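Local coordinates for protein myosin regulatory light chain (Placopecten magellanicus, PDB 3PN7) that probably serves as the calcium-regulatory light chain of molluscan muscle myosin, an EF-hand protein seen here with a magnesium ion bound, at residues Q19-E24 with D83-T88; K26-M31 with T75-I80; I40-L45 with P56-L61. All blocks are in the same frame, centred on the assembly; numbering follows the deposited sequence.

Contact 1: Q19-E24 with D83-T88; sequences QKLMQE and DKLSGT
The flat group at this contact is the peptide that joins Leu85 to Ser86, and methyl CD2 of Leu21 lies over one face at its oxygen end, 3.5 Å from Leu85 O. At the edge of the same carbonyl, in its plane and on a lone pair, the hydroxyl of Thr88 bonds to Leu85 O, with OG1 at 2.7 Å. Thr88 N also binds this oxygen, at 2.9 Å and from the side of the plane opposite the methyl. Leu85 O is thus gripped by two donors of a type I turn running from Leu85 to Thr88, while its remaining face is met by carbon. CG of Leu21 stands anti to the backbone N (chi1 -178°), which carries the forked end of the side chain toward this turn. The same methyl reaches the Leu85 side chain, CD2 to CB at 4.2 Å, and lies 4.0 Å from Ser86 O. No hydrogen bond crosses the contact; a single leucine methyl meets mainly backbone. Arg16 of the same chain donates to Ser86 O, so the turn is also held from the polypeptide leading into helix 19-32. A basic side chain of another protein chain pairs with Glu24, and an aromatic one of that chain packs on Leu85. The arrangement joins the start of the first helix to the end of the last in the N-terminal pair of EF-hand motifs, a helical lobe that here packs on the chain of another protein, consistent with the way myosin light chains embrace the heavy-chain helix.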
ATOM      1  N   GLN B  19      -3.372  -9.494  22.937  1.00 53.48           N
ATOM      2  CA  GLN B  19      -3.221  -9.406  24.382  1.00 57.90           C
ATOM      3  C   GLN B  19      -3.168  -8.015  25.008  1.00 53.61           C
ATOM      4  O   GLN B  19      -3.736  -7.803  26.067  1.00 53.39           O
ATOM      5  CB  GLN B  19      -2.053 -10.266  24.883  1.00 60.01           C
ATOM      6  CG  GLN B  19      -2.446 -11.707  25.209  1.00 61.05           C
ATOM      7  CD  GLN B  19      -3.796 -11.803  25.923  1.00 63.69           C
ATOM      8  OE1 GLN B  19      -3.896 -11.549  27.131  1.00 61.47           O
ATOM      9  NE2 GLN B  19      -4.839 -12.172  25.175  1.00 64.68           N
ATOM     10  N   LYS B  20      -2.494  -7.067  24.370  1.00 51.45           N
ATOM     11  CA  LYS B  20      -2.439  -5.720  24.935  1.00 54.12           C
ATOM     12  C   LYS B  20      -3.813  -5.059  24.936  1.00 51.00           C
ATOM     13  O   LYS B  20      -4.111  -4.235  25.793  1.00 52.66           O
ATOM     14  CB  LYS B  20      -1.440  -4.841  24.189  1.00 53.97           C
ATOM     15  CG  LYS B  20      -1.656  -4.795  22.685  1.00 63.71           C
ATOM     16  CD  LYS B  20      -0.827  -3.683  22.066  1.00 74.28           C
ATOM     17  CE  LYS B  20       0.470  -3.463  22.856  1.00 81.97           C
ATOM     18  NZ  LYS B  20       1.308  -4.704  22.995  1.00 75.80           N
ATOM     19  N   LEU B  21      -4.641  -5.410  23.959  1.00 54.58           N
ATOM     20  CA  LEU B  21      -5.995  -4.882  23.898  1.00 52.04           C
ATOM     21  C   LEU B  21      -6.860  -5.529  24.985  1.00 49.54           C
ATOM     22  O   LEU B  21      -7.663  -4.859  25.629  1.00 46.22           O
ATOM     23  CB  LEU B  21      -6.598  -5.079  22.504  1.00 47.57           C
ATOM     24  CG  LEU B  21      -8.012  -4.523  22.313  1.00 46.63           C
ATOM     25  CD1 LEU B  21      -8.019  -3.021  22.529  1.00 47.01           C
ATOM     26  CD2 LEU B  21      -8.556  -4.875  20.931  1.00 47.78           C
ATOM     27  N   MET B  22      -6.693  -6.831  25.195  1.00 51.66           N
ATOM     28  CA  MET B  22      -7.339  -7.487  26.330  1.00 52.38           C
ATOM     29  C   MET B  22      -6.901  -6.817  27.633  1.00 48.20           C
ATOM     30  O   MET B  22      -7.712  -6.619  28.537  1.00 45.19           O
ATOM     31  CB  MET B  22      -6.989  -8.972  26.384  1.00 49.88           C
ATOM     32  CG  MET B  22      -8.189  -9.893  26.539  1.00 60.46           C
ATOM     33  SD  MET B  22      -8.982 -10.212  24.951  1.00 70.08           S
ATOM     34  CE  MET B  22      -9.381 -11.956  25.093  1.00 64.78           C
ATOM     35  N   GLN B  23      -5.623  -6.456  27.714  1.00 42.52           N
ATOM     36  CA  GLN B  23      -5.058  -5.889  28.940  1.00 54.00           C
ATOM     37  C   GLN B  23      -5.546  -4.457  29.160  1.00 53.26           C
ATOM     38  O   GLN B  23      -5.725  -3.998  30.295  1.00 43.51           O
ATOM     39  CB  GLN B  23      -3.522  -5.931  28.905  1.00 49.61           C
ATOM     40  CG  GLN B  23      -2.937  -7.351  28.820  1.00 59.75           C
ATOM     41  CD  GLN B  23      -1.408  -7.371  28.635  1.00 70.04           C
ATOM     42  OE1 GLN B  23      -0.715  -6.395  28.946  1.00 69.97           O
ATOM     43  NE2 GLN B  23      -0.884  -8.487  28.123  1.00 61.94           N
ATOM     44  N   GLU B  24      -5.740  -3.750  28.054  1.00 48.88           N
ATOM     45  CA  GLU B  24      -6.333  -2.430  28.089  1.00 49.11           C
ATOM     46  C   GLU B  24      -7.780  -2.531  28.596  1.00 42.43           C
ATOM     47  O   GLU B  24      -8.189  -1.791  29.487  1.00 38.25           O
ATOM     48  CB  GLU B  24      -6.303  -1.849  26.685  1.00 50.60           C
ATOM     49  CG  GLU B  24      -6.681  -0.390  26.575  1.00 54.88           C
ATOM     50  CD  GLU B  24      -6.683   0.053  25.126  1.00 57.67           C
ATOM     51  OE1 GLU B  24      -5.590   0.366  24.599  1.00 62.17           O
ATOM     52  OE2 GLU B  24      -7.770   0.045  24.502  1.00 54.61           O
ATOM     53  N   ASP B  83     -16.141  -6.959  19.853  1.00 29.75           N
ATOM     54  CA  ASP B  83     -16.357  -6.857  18.415  1.00 34.47           C
ATOM     55  C   ASP B  83     -16.070  -5.438  17.915  1.00 34.40           C
ATOM     56  O   ASP B  83     -15.491  -5.247  16.842  1.00 32.77           O
ATOM     57  CB  ASP B  83     -17.779  -7.302  18.035  1.00 29.31           C
ATOM     58  CG  ASP B  83     -18.032  -8.779  18.330  1.00 30.14           C
ATOM     59  OD1 ASP B  83     -17.294  -9.637  17.803  1.00 35.67           O
ATOM     60  OD2 ASP B  83     -18.951  -9.088  19.113  1.00 30.11           O
ATOM     61  N   LYS B  84     -16.452  -4.439  18.699  1.00 26.96           N
ATOM     62  CA  LYS B  84     -16.280  -3.066  18.241  1.00 32.44           C
ATOM     63  C   LYS B  84     -14.821  -2.595  18.329  1.00 31.62           C
ATOM     64  O   LYS B  84     -14.426  -1.692  17.617  1.00 33.67           O
ATOM     65  CB  LYS B  84     -17.201  -2.115  18.999  1.00 32.40           C
ATOM     66  CG  LYS B  84     -18.638  -2.096  18.500  1.00 34.47           C
ATOM     67  CD  LYS B  84     -19.515  -1.455  19.570  1.00 36.64           C
ATOM     68  CE  LYS B  84     -20.917  -1.197  19.083  1.00 36.27           C
ATOM     69  NZ  LYS B  84     -21.677  -2.466  18.905  1.00 42.44           N
ATOM     70  N   LEU B  85     -14.031  -3.215  19.195  1.00 27.80           N
ATOM     71  CA  LEU B  85     -12.628  -2.834  19.349  1.00 32.32           C
ATOM     72  C   LEU B  85     -11.661  -3.765  18.637  1.00 36.21           C
ATOM     73  O   LEU B  85     -10.500  -3.411  18.468  1.00 33.76           O
ATOM     74  CB  LEU B  85     -12.221  -2.769  20.824  1.00 27.53           C
ATOM     75  CG  LEU B  85     -12.817  -1.690  21.735  1.00 31.09           C
ATOM     76  CD1 LEU B  85     -12.184  -1.759  23.107  1.00 31.16           C
ATOM     77  CD2 LEU B  85     -12.635  -0.312  21.147  1.00 29.28           C
ATOM     78  N   SER B  86     -12.134  -4.940  18.222  1.00 33.64           N
ATOM     79  CA  SER B  86     -11.227  -6.009  17.810  1.00 43.89           C
ATOM     80  C   SER B  86     -10.161  -5.575  16.796  1.00 48.46           C
ATOM     81  O   SER B  86      -8.965  -5.810  17.014  1.00 58.19           O
ATOM     82  CB  SER B  86     -11.987  -7.255  17.328  1.00 45.47           C
ATOM     83  OG  SER B  86     -12.719  -6.996  16.146  1.00 53.54           O
ATOM     84  N   GLY B  87     -10.563  -4.934  15.704  1.00 41.97           N
ATOM     85  CA  GLY B  87      -9.566  -4.537  14.718  1.00 36.99           C
ATOM     86  C   GLY B  87      -8.931  -3.165  14.911  1.00 38.36           C
ATOM     87  O   GLY B  87      -8.350  -2.620  13.974  1.00 38.48           O
ATOM     88  N   THR B  88      -9.040  -2.581  16.101  1.00 30.76           N
ATOM     89  CA  THR B  88      -8.482  -1.238  16.294  1.00 34.09           C
ATOM     90  C   THR B  88      -7.013  -1.265  16.682  1.00 34.83           C
ATOM     91  O   THR B  88      -6.534  -2.207  17.312  1.00 31.85           O
ATOM     92  CB  THR B  88      -9.260  -0.396  17.308  1.00 35.65           C
ATOM     93  OG1 THR B  88      -9.202  -1.010  18.606  1.00 33.88           O
ATOM     94  CG2 THR B  88     -10.710  -0.225  16.858  1.00 32.56           C
TER

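Contact 2: K26-M31 with T75-I80; sequences KEAFTM and TMFLSI
Phe29 and Phe77 each hold CG anti to the backbone N (chi1 176° and -178°), a setting that sends both rings out of their helices toward each other, where the side chains slide past one another in opposite directions. The rings form an offset edge-to-face pair, with centroids 5.4 Å apart and planes inclined at 71°. Phe29 supplies the edge: its CD1 approaches Phe77 CG to 3.6 Å, and Phe77 CD1 in turn lies at the Phe29 edge, in the plane of that ring. The face belongs to Phe77. Above its centre stands CB of Phe29, 4.0 Å from the ring centroid, in a CH-pi contact, so one residue covers Phe77 with both its methylene and its ring edge. The methyl of Ala28 extends the apolar patch, with CB 4.4 Å from Phe77 CZ. All three residues are buried, and no hydrogen bond crosses between the segments. Asp33 of the metal loop lies close to Phe29, whose side chain is about 7 Å from the magnesium ion at the nearest atoms. On another side of helix 19-32, Thr30 folds its hydroxyl back on its own helix: OG1 meets Lys26 O at 2.9 Å, while Thr30 N reaches that oxygen from the other face of the carbonyl. Phe81, one turn on from Phe77, brings its ring against it, and an aromatic side chain of another protein chain packs on Ala28. The pair packs helix 19-32 against helix 74-85, the first and fourth helices of the EF-hand pair, and Ile40, just ahead of helix 42-52, rests on Phe29.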
ATOM      1  N   LYS B  26      -9.249  -4.869  30.384  1.00 40.42           N
ATOM      2  CA  LYS B  26      -9.280  -5.252  31.789  1.00 42.83           C
ATOM      3  C   LYS B  26      -8.952  -4.067  32.701  1.00 41.55           C
ATOM      4  O   LYS B  26      -9.541  -3.920  33.781  1.00 39.43           O
ATOM      5  CB  LYS B  26      -8.347  -6.446  32.060  1.00 43.25           C
ATOM      6  CG  LYS B  26      -8.276  -6.875  33.535  1.00 47.56           C
ATOM      7  CD  LYS B  26      -9.675  -7.179  34.115  1.00 47.40           C
ATOM      8  CE  LYS B  26      -9.605  -7.643  35.580  1.00 48.54           C
ATOM      9  NZ  LYS B  26      -8.867  -8.938  35.776  1.00 53.50           N
ATOM     10  N   GLU B  27      -8.017  -3.229  32.263  1.00 39.98           N
ATOM     11  CA  GLU B  27      -7.606  -2.063  33.034  1.00 41.18           C
ATOM     12  C   GLU B  27      -8.700  -1.004  33.061  1.00 39.05           C
ATOM     13  O   GLU B  27      -8.925  -0.365  34.083  1.00 37.79           O
ATOM     14  CB  GLU B  27      -6.306  -1.474  32.482  1.00 47.08           C
ATOM     15  CG  GLU B  27      -5.140  -1.535  33.457  1.00 58.33           C
ATOM     16  CD  GLU B  27      -4.131  -0.423  33.237  1.00 68.04           C
ATOM     17  OE1 GLU B  27      -4.119   0.539  34.037  1.00 53.86           O
ATOM     18  OE2 GLU B  27      -3.348  -0.512  32.270  1.00 59.55           O
ATOM     19  N   ALA B  28      -9.382  -0.827  31.935  1.00 34.98           N
ATOM     20  CA  ALA B  28     -10.522   0.089  31.881  1.00 34.92           C
ATOM     21  C   ALA B  28     -11.653  -0.432  32.773  1.00 34.28           C
ATOM     22  O   ALA B  28     -12.243   0.315  33.557  1.00 28.48           O
ATOM     23  CB  ALA B  28     -11.012   0.264  30.441  1.00 32.26           C
ATOM     24  N   PHE B  29     -11.950  -1.723  32.656  1.00 34.21           N
ATOM     25  CA  PHE B  29     -12.979  -2.324  33.494  1.00 32.23           C
ATOM     26  C   PHE B  29     -12.677  -2.060  34.964  1.00 36.83           C
ATOM     27  O   PHE B  29     -13.543  -1.651  35.739  1.00 35.57           O
ATOM     28  CB  PHE B  29     -13.063  -3.831  33.268  1.00 29.21           C
ATOM     29  CG  PHE B  29     -14.047  -4.515  34.175  1.00 34.94           C
ATOM     30  CD1 PHE B  29     -15.397  -4.560  33.849  1.00 31.39           C
ATOM     31  CD2 PHE B  29     -13.633  -5.086  35.371  1.00 37.87           C
ATOM     32  CE1 PHE B  29     -16.315  -5.163  34.694  1.00 33.69           C
ATOM     33  CE2 PHE B  29     -14.547  -5.699  36.216  1.00 34.85           C
ATOM     34  CZ  PHE B  29     -15.896  -5.738  35.868  1.00 34.67           C
ATOM     35  N   THR B  30     -11.428  -2.315  35.333  1.00 34.52           N
ATOM     36  CA  THR B  30     -10.958  -2.169  36.700  1.00 37.93           C
ATOM     37  C   THR B  30     -11.151  -0.746  37.240  1.00 37.10           C
ATOM     38  O   THR B  30     -11.551  -0.559  38.391  1.00 34.81           O
ATOM     39  CB  THR B  30      -9.471  -2.627  36.785  1.00 42.67           C
ATOM     40  OG1 THR B  30      -9.406  -4.060  36.649  1.00 41.87           O
ATOM     41  CG2 THR B  30      -8.802  -2.188  38.078  1.00 33.03           C
ATOM     42  N   MET B  31     -10.863   0.256  36.416  1.00 36.56           N
ATOM     43  CA  MET B  31     -11.019   1.643  36.841  1.00 38.04           C
ATOM     44  C   MET B  31     -12.483   2.067  36.983  1.00 38.06           C
ATOM     45  O   MET B  31     -12.837   2.831  37.884  1.00 37.94           O
ATOM     46  CB  MET B  31     -10.310   2.593  35.881  1.00 36.36           C
ATOM     47  CG  MET B  31     -10.391   4.052  36.347  1.00 45.67           C
ATOM     48  SD  MET B  31      -9.323   5.158  35.397  1.00 52.87           S
ATOM     49  CE  MET B  31      -7.750   4.341  35.603  1.00 49.59           C
ATOM     50  N   THR B  75     -16.242 -10.442  31.992  1.00 36.69           N
ATOM     51  CA  THR B  75     -16.518 -11.208  30.777  1.00 38.72           C
ATOM     52  C   THR B  75     -17.713 -10.622  30.016  1.00 37.68           C
ATOM     53  O   THR B  75     -17.717 -10.573  28.790  1.00 42.81           O
ATOM     54  CB  THR B  75     -16.649 -12.747  31.004  1.00 42.92           C
ATOM     55  OG1 THR B  75     -17.965 -13.194  30.651  1.00 43.27           O
ATOM     56  CG2 THR B  75     -16.351 -13.119  32.432  1.00 45.40           C
ATOM     57  N   MET B  76     -18.711 -10.144  30.740  1.00 35.31           N
ATOM     58  CA  MET B  76     -19.773  -9.388  30.103  1.00 34.92           C
ATOM     59  C   MET B  76     -19.235  -8.081  29.471  1.00 36.82           C
ATOM     60  O   MET B  76     -19.749  -7.608  28.459  1.00 37.84           O
ATOM     61  CB  MET B  76     -20.862  -9.092  31.123  1.00 33.82           C
ATOM     62  CG  MET B  76     -22.089  -8.442  30.551  1.00 38.04           C
ATOM     63  SD  MET B  76     -22.964  -9.505  29.382  1.00 52.10           S
ATOM     64  CE  MET B  76     -23.168 -11.011  30.330  1.00 41.48           C
ATOM     65  N   PHE B  77     -18.200  -7.500  30.069  1.00 31.49           N
ATOM     66  CA  PHE B  77     -17.625  -6.251  29.573  1.00 33.65           C
ATOM     67  C   PHE B  77     -16.914  -6.541  28.260  1.00 32.61           C
ATOM     68  O   PHE B  77     -17.049  -5.802  27.284  1.00 30.18           O
ATOM     69  CB  PHE B  77     -16.642  -5.724  30.614  1.00 35.49           C
ATOM     70  CG  PHE B  77     -16.001  -4.408  30.276  1.00 30.74           C
ATOM     71  CD1 PHE B  77     -16.602  -3.216  30.640  1.00 30.64           C
ATOM     72  CD2 PHE B  77     -14.760  -4.364  29.675  1.00 28.86           C
ATOM     73  CE1 PHE B  77     -15.997  -1.998  30.379  1.00 25.87           C
ATOM     74  CE2 PHE B  77     -14.151  -3.151  29.407  1.00 30.93           C
ATOM     75  CZ  PHE B  77     -14.771  -1.968  29.759  1.00 29.47           C
ATOM     76  N   LEU B  78     -16.178  -7.647  28.248  1.00 34.71           N
ATOM     77  CA  LEU B  78     -15.508  -8.125  27.052  1.00 38.15           C
ATOM     78  C   LEU B  78     -16.517  -8.316  25.949  1.00 34.77           C
ATOM     79  O   LEU B  78     -16.294  -7.940  24.803  1.00 35.69           O
ATOM     80  CB  LEU B  78     -14.852  -9.472  27.318  1.00 39.73           C
ATOM     81  CG  LEU B  78     -13.436  -9.519  27.867  1.00 41.68           C
ATOM     82  CD1 LEU B  78     -12.963 -10.958  27.709  1.00 43.22           C
ATOM     83  CD2 LEU B  78     -12.534  -8.568  27.099  1.00 36.42           C
ATOM     84  N   SER B  79     -17.628  -8.926  26.320  1.00 33.64           N
ATOM     85  CA  SER B  79     -18.699  -9.232  25.401  1.00 31.83           C
ATOM     86  C   SER B  79     -19.278  -7.956  24.766  1.00 35.83           C
ATOM     87  O   SER B  79     -19.688  -7.947  23.596  1.00 31.62           O
ATOM     88  CB  SER B  79     -19.756 -10.019  26.167  1.00 35.72           C
ATOM     89  OG  SER B  79     -21.055  -9.725  25.714  1.00 48.28           O
ATOM     90  N   ILE B  80     -19.296  -6.867  25.529  1.00 30.24           N
ATOM     91  CA  ILE B  80     -19.811  -5.601  25.011  1.00 31.34           C
ATOM     92  C   ILE B  80     -18.810  -4.832  24.119  1.00 30.50           C
ATOM     93  O   ILE B  80     -19.209  -4.088  23.214  1.00 28.36           O
ATOM     94  CB  ILE B  80     -20.255  -4.712  26.166  1.00 34.83           C
ATOM     95  CG1 ILE B  80     -21.529  -5.273  26.788  1.00 37.87           C
ATOM     96  CG2 ILE B  80     -20.453  -3.292  25.711  1.00 32.30           C
ATOM     97  CD1 ILE B  80     -21.765  -4.730  28.170  1.00 45.88           C
TER

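Contact 3: I40-L45 with P56-L61; sequences IDINDL and PDDKEL. With MG (magnesium ion), chain G.
Ile42 packs across onto Leu61 from a helix start whose other side is tied to a magnesium ion, so an apolar contact and a metal site share a single turn of backbone. Its CD1 sits 3.8 Å from Leu61 CB, and the two side chains cross at about a right angle. CG1 of Ile42 is anti to the backbone N (chi1 -174°), extending the longer branch toward helix 58-66, and the terminal methyl also rests beside Asp58, whose carboxylate is held in a salt bridge by Lys46. Leu45, one turn along, adds the second touch, with CG 4.2 Å from Leu61 CD2. A serine in place of Ile42 would probably take away the CD1 contact with Leu61 CB and open a gap between the two helix starts. Asp44 closes the EF-hand loop at its twelfth position, binding magnesium through OD2 at 2.4 Å, with Asp33 and Phe39 O as further ligands and Asn35 also part of the site. Asp41 and Asp44 form a capping box at the start of helix 42-52: Asp44 N donates to Asp41 OD1 at 3.0 Å, nearly in line with the C-O bond, and Asp41 N returns a nearly straight bond (172°) to the anti lone pair of Asp44 OD2. Asp41 OD1 and Asp44 OD2, both acceptors, lie only 2.9 Å apart, which the metal and the two N-H groups probably help to offset. Asn35 N donates a hydrogen bond to the other oxygen, Asp44 OD1. Helix 58-66 is N-capped by Asp57, whose OD2 accepts from Lys59 N.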
ATOM      1  N   ILE B  40     -19.539  -3.832  37.200  1.00 31.29           N
ATOM      2  CA  ILE B  40     -19.872  -2.423  37.058  1.00 28.93           C
ATOM      3  C   ILE B  40     -21.380  -2.239  37.224  1.00 29.76           C
ATOM      4  O   ILE B  40     -22.168  -2.804  36.452  1.00 29.38           O
ATOM      5  CB  ILE B  40     -19.427  -1.870  35.679  1.00 32.37           C
ATOM      6  CG1 ILE B  40     -17.912  -1.994  35.495  1.00 28.75           C
ATOM      7  CG2 ILE B  40     -19.874  -0.410  35.495  1.00 24.01           C
ATOM      8  CD1 ILE B  40     -17.462  -1.578  34.096  1.00 29.79           C
ATOM      9  N   ASP B  41     -21.794  -1.475  38.235  1.00 35.22           N
ATOM     10  CA  ASP B  41     -23.216  -1.145  38.385  1.00 34.55           C
ATOM     11  C   ASP B  41     -23.490   0.331  38.139  1.00 33.27           C
ATOM     12  O   ASP B  41     -22.602   1.079  37.726  1.00 29.96           O
ATOM     13  CB  ASP B  41     -23.759  -1.581  39.750  1.00 37.23           C
ATOM     14  CG  ASP B  41     -23.059  -0.894  40.912  1.00 42.95           C
ATOM     15  OD1 ASP B  41     -22.303   0.073  40.686  1.00 42.92           O
ATOM     16  OD2 ASP B  41     -23.264  -1.326  42.066  1.00 50.35           O
ATOM     17  N   ILE B  42     -24.711   0.771  38.404  1.00 36.70           N
ATOM     18  CA  ILE B  42     -25.043   2.155  38.095  1.00 33.98           C
ATOM     19  C   ILE B  42     -24.253   3.154  38.951  1.00 35.02           C
ATOM     20  O   ILE B  42     -23.918   4.244  38.489  1.00 37.25           O
ATOM     21  CB  ILE B  42     -26.548   2.427  38.164  1.00 33.60           C
ATOM     22  CG1 ILE B  42     -26.824   3.853  37.693  1.00 37.42           C
ATOM     23  CG2 ILE B  42     -27.077   2.198  39.591  1.00 36.99           C
ATOM     24  CD1 ILE B  42     -28.240   4.089  37.228  1.00 44.18           C
ATOM     25  N   ASN B  43     -23.940   2.773  40.186  1.00 33.86           N
ATOM     26  CA  ASN B  43     -23.148   3.623  41.072  1.00 36.18           C
ATOM     27  C   ASN B  43     -21.701   3.798  40.589  1.00 38.18           C
ATOM     28  O   ASN B  43     -21.150   4.904  40.650  1.00 32.71           O
ATOM     29  CB  ASN B  43     -23.151   3.078  42.507  1.00 38.86           C
ATOM     30  CG  ASN B  43     -24.551   2.975  43.095  1.00 52.06           C
ATOM     31  OD1 ASN B  43     -25.443   3.779  42.786  1.00 51.72           O
ATOM     32  ND2 ASN B  43     -24.751   1.974  43.950  1.00 54.75           N
ATOM     33  N   ASP B  44     -21.094   2.706  40.116  1.00 35.73           N
ATOM     34  CA  ASP B  44     -19.753   2.752  39.535  1.00 33.57           C
ATOM     35  C   ASP B  44     -19.723   3.691  38.351  1.00 36.19           C
ATOM     36  O   ASP B  44     -18.809   4.500  38.195  1.00 35.72           O
ATOM     37  CB  ASP B  44     -19.336   1.364  39.070  1.00 33.52           C
ATOM     38  CG  ASP B  44     -18.936   0.469  40.212  1.00 38.13           C
ATOM     39  OD1 ASP B  44     -18.000   0.840  40.951  1.00 42.37           O
ATOM     40  OD2 ASP B  44     -19.542  -0.615  40.359  1.00 34.38           O
ATOM     41  N   LEU B  45     -20.747   3.573  37.518  1.00 36.47           N
ATOM     42  CA  LEU B  45     -20.855   4.362  36.303  1.00 35.20           C
ATOM     43  C   LEU B  45     -21.032   5.837  36.648  1.00 37.11           C
ATOM     44  O   LEU B  45     -20.311   6.694  36.118  1.00 34.86           O
ATOM     45  CB  LEU B  45     -22.041   3.862  35.474  1.00 39.18           C
ATOM     46  CG  LEU B  45     -21.915   3.606  33.973  1.00 37.11           C
ATOM     47  CD1 LEU B  45     -20.621   2.947  33.614  1.00 29.06           C
ATOM     48  CD2 LEU B  45     -23.096   2.770  33.524  1.00 33.88           C
ATOM     49  N   PRO B  56     -24.209  11.784  33.050  1.00 54.39           N
ATOM     50  CA  PRO B  56     -25.471  11.465  32.366  1.00 60.88           C
ATOM     51  C   PRO B  56     -26.577  11.107  33.368  1.00 60.67           C
ATOM     52  O   PRO B  56     -26.289  10.661  34.486  1.00 57.66           O
ATOM     53  CB  PRO B  56     -25.111  10.239  31.508  1.00 57.49           C
ATOM     54  CG  PRO B  56     -23.637  10.325  31.309  1.00 55.62           C
ATOM     55  CD  PRO B  56     -23.092  10.943  32.583  1.00 52.75           C
ATOM     56  N   ASP B  57     -27.832  11.299  32.974  1.00 59.89           N
ATOM     57  CA  ASP B  57     -28.947  11.014  33.875  1.00 61.78           C
ATOM     58  C   ASP B  57     -29.241   9.515  33.959  1.00 58.28           C
ATOM     59  O   ASP B  57     -28.981   8.768  33.014  1.00 58.26           O
ATOM     60  CB  ASP B  57     -30.204  11.806  33.476  1.00 69.49           C
ATOM     61  CG  ASP B  57     -30.931  11.201  32.287  1.00 67.50           C
ATOM     62  OD1 ASP B  57     -30.669  11.636  31.145  1.00 69.38           O
ATOM     63  OD2 ASP B  57     -31.776  10.298  32.499  1.00 72.27           O
ATOM     64  N   ASP B  58     -29.795   9.090  35.092  1.00 55.40           N
ATOM     65  CA  ASP B  58     -30.009   7.672  35.383  1.00 57.59           C
ATOM     66  C   ASP B  58     -30.550   6.840  34.230  1.00 53.74           C
ATOM     67  O   ASP B  58     -30.288   5.643  34.149  1.00 53.03           O
ATOM     68  CB  ASP B  58     -30.944   7.519  36.575  1.00 55.30           C
ATOM     69  CG  ASP B  58     -30.431   8.225  37.788  1.00 67.00           C
ATOM     70  OD1 ASP B  58     -30.670   9.449  37.907  1.00 71.18           O
ATOM     71  OD2 ASP B  58     -29.778   7.558  38.616  1.00 65.72           O
ATOM     72  N   LYS B  59     -31.332   7.450  33.354  1.00 51.55           N
ATOM     73  CA  LYS B  59     -31.920   6.672  32.281  1.00 57.23           C
ATOM     74  C   LYS B  59     -30.906   6.372  31.182  1.00 51.88           C
ATOM     75  O   LYS B  59     -30.987   5.334  30.528  1.00 52.43           O
ATOM     76  CB  LYS B  59     -33.185   7.335  31.737  1.00 64.01           C
ATOM     77  CG  LYS B  59     -34.440   6.527  32.045  1.00 67.52           C
ATOM     78  CD  LYS B  59     -34.421   5.999  33.484  1.00 66.78           C
ATOM     79  CE  LYS B  59     -35.283   4.751  33.626  1.00 62.60           C
ATOM     80  NZ  LYS B  59     -34.853   3.673  32.676  1.00 59.49           N
ATOM     81  N   GLU B  60     -29.946   7.271  30.983  1.00 51.15           N
ATOM     82  CA  GLU B  60     -28.845   6.978  30.074  1.00 49.67           C
ATOM     83  C   GLU B  60     -28.001   5.858  30.675  1.00 44.61           C
ATOM     84  O   GLU B  60     -27.657   4.902  29.988  1.00 38.89           O
ATOM     85  CB  GLU B  60     -27.990   8.216  29.808  1.00 54.83           C
ATOM     86  CG  GLU B  60     -28.707   9.329  29.046  1.00 64.37           C
ATOM     87  CD  GLU B  60     -27.816  10.548  28.777  1.00 73.51           C
ATOM     88  OE1 GLU B  60     -28.025  11.599  29.431  1.00 66.68           O
ATOM     89  OE2 GLU B  60     -26.914  10.457  27.905  1.00 71.18           O
ATOM     90  N   LEU B  61     -27.704   5.962  31.971  1.00 48.12           N
ATOM     91  CA  LEU B  61     -26.860   4.972  32.650  1.00 43.57           C
ATOM     92  C   LEU B  61     -27.490   3.586  32.664  1.00 43.97           C
ATOM     93  O   LEU B  61     -26.826   2.588  32.376  1.00 39.46           O
ATOM     94  CB  LEU B  61     -26.563   5.410  34.078  1.00 38.97           C
ATOM     95  CG  LEU B  61     -25.883   6.771  34.163  1.00 46.49           C
ATOM     96  CD1 LEU B  61     -25.553   7.094  35.596  1.00 47.13           C
ATOM     97  CD2 LEU B  61     -24.625   6.805  33.305  1.00 45.17           C
TER
HETATM   98 MG    MG G 162     -18.843  -2.607  41.460  1.00 44.67          MG

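How the contacts relate
From the N terminus, helix 19-32 supplies the first half of contact 1 and then of contact 2. The chain next passes the magnesium loop, and contact 3 closes a short loop made of the rest of helix 42-52 and the turn into helix 58-66. Helix 74-85 then completes contact 2 with 75-80 and, with its last turn and the residues that follow, contact 1 through 83-88. The three loops nest without crossing: contact 3 inside contact 2, contact 2 inside contact 1. Contacts 1 and 2, with centres 11 Å apart, join the same two helices. Ile40 links contact 3 to contact 2, its CD1 lying 3.6 Å from Phe29 CD1, whereas contacts 1 and 3 do not touch.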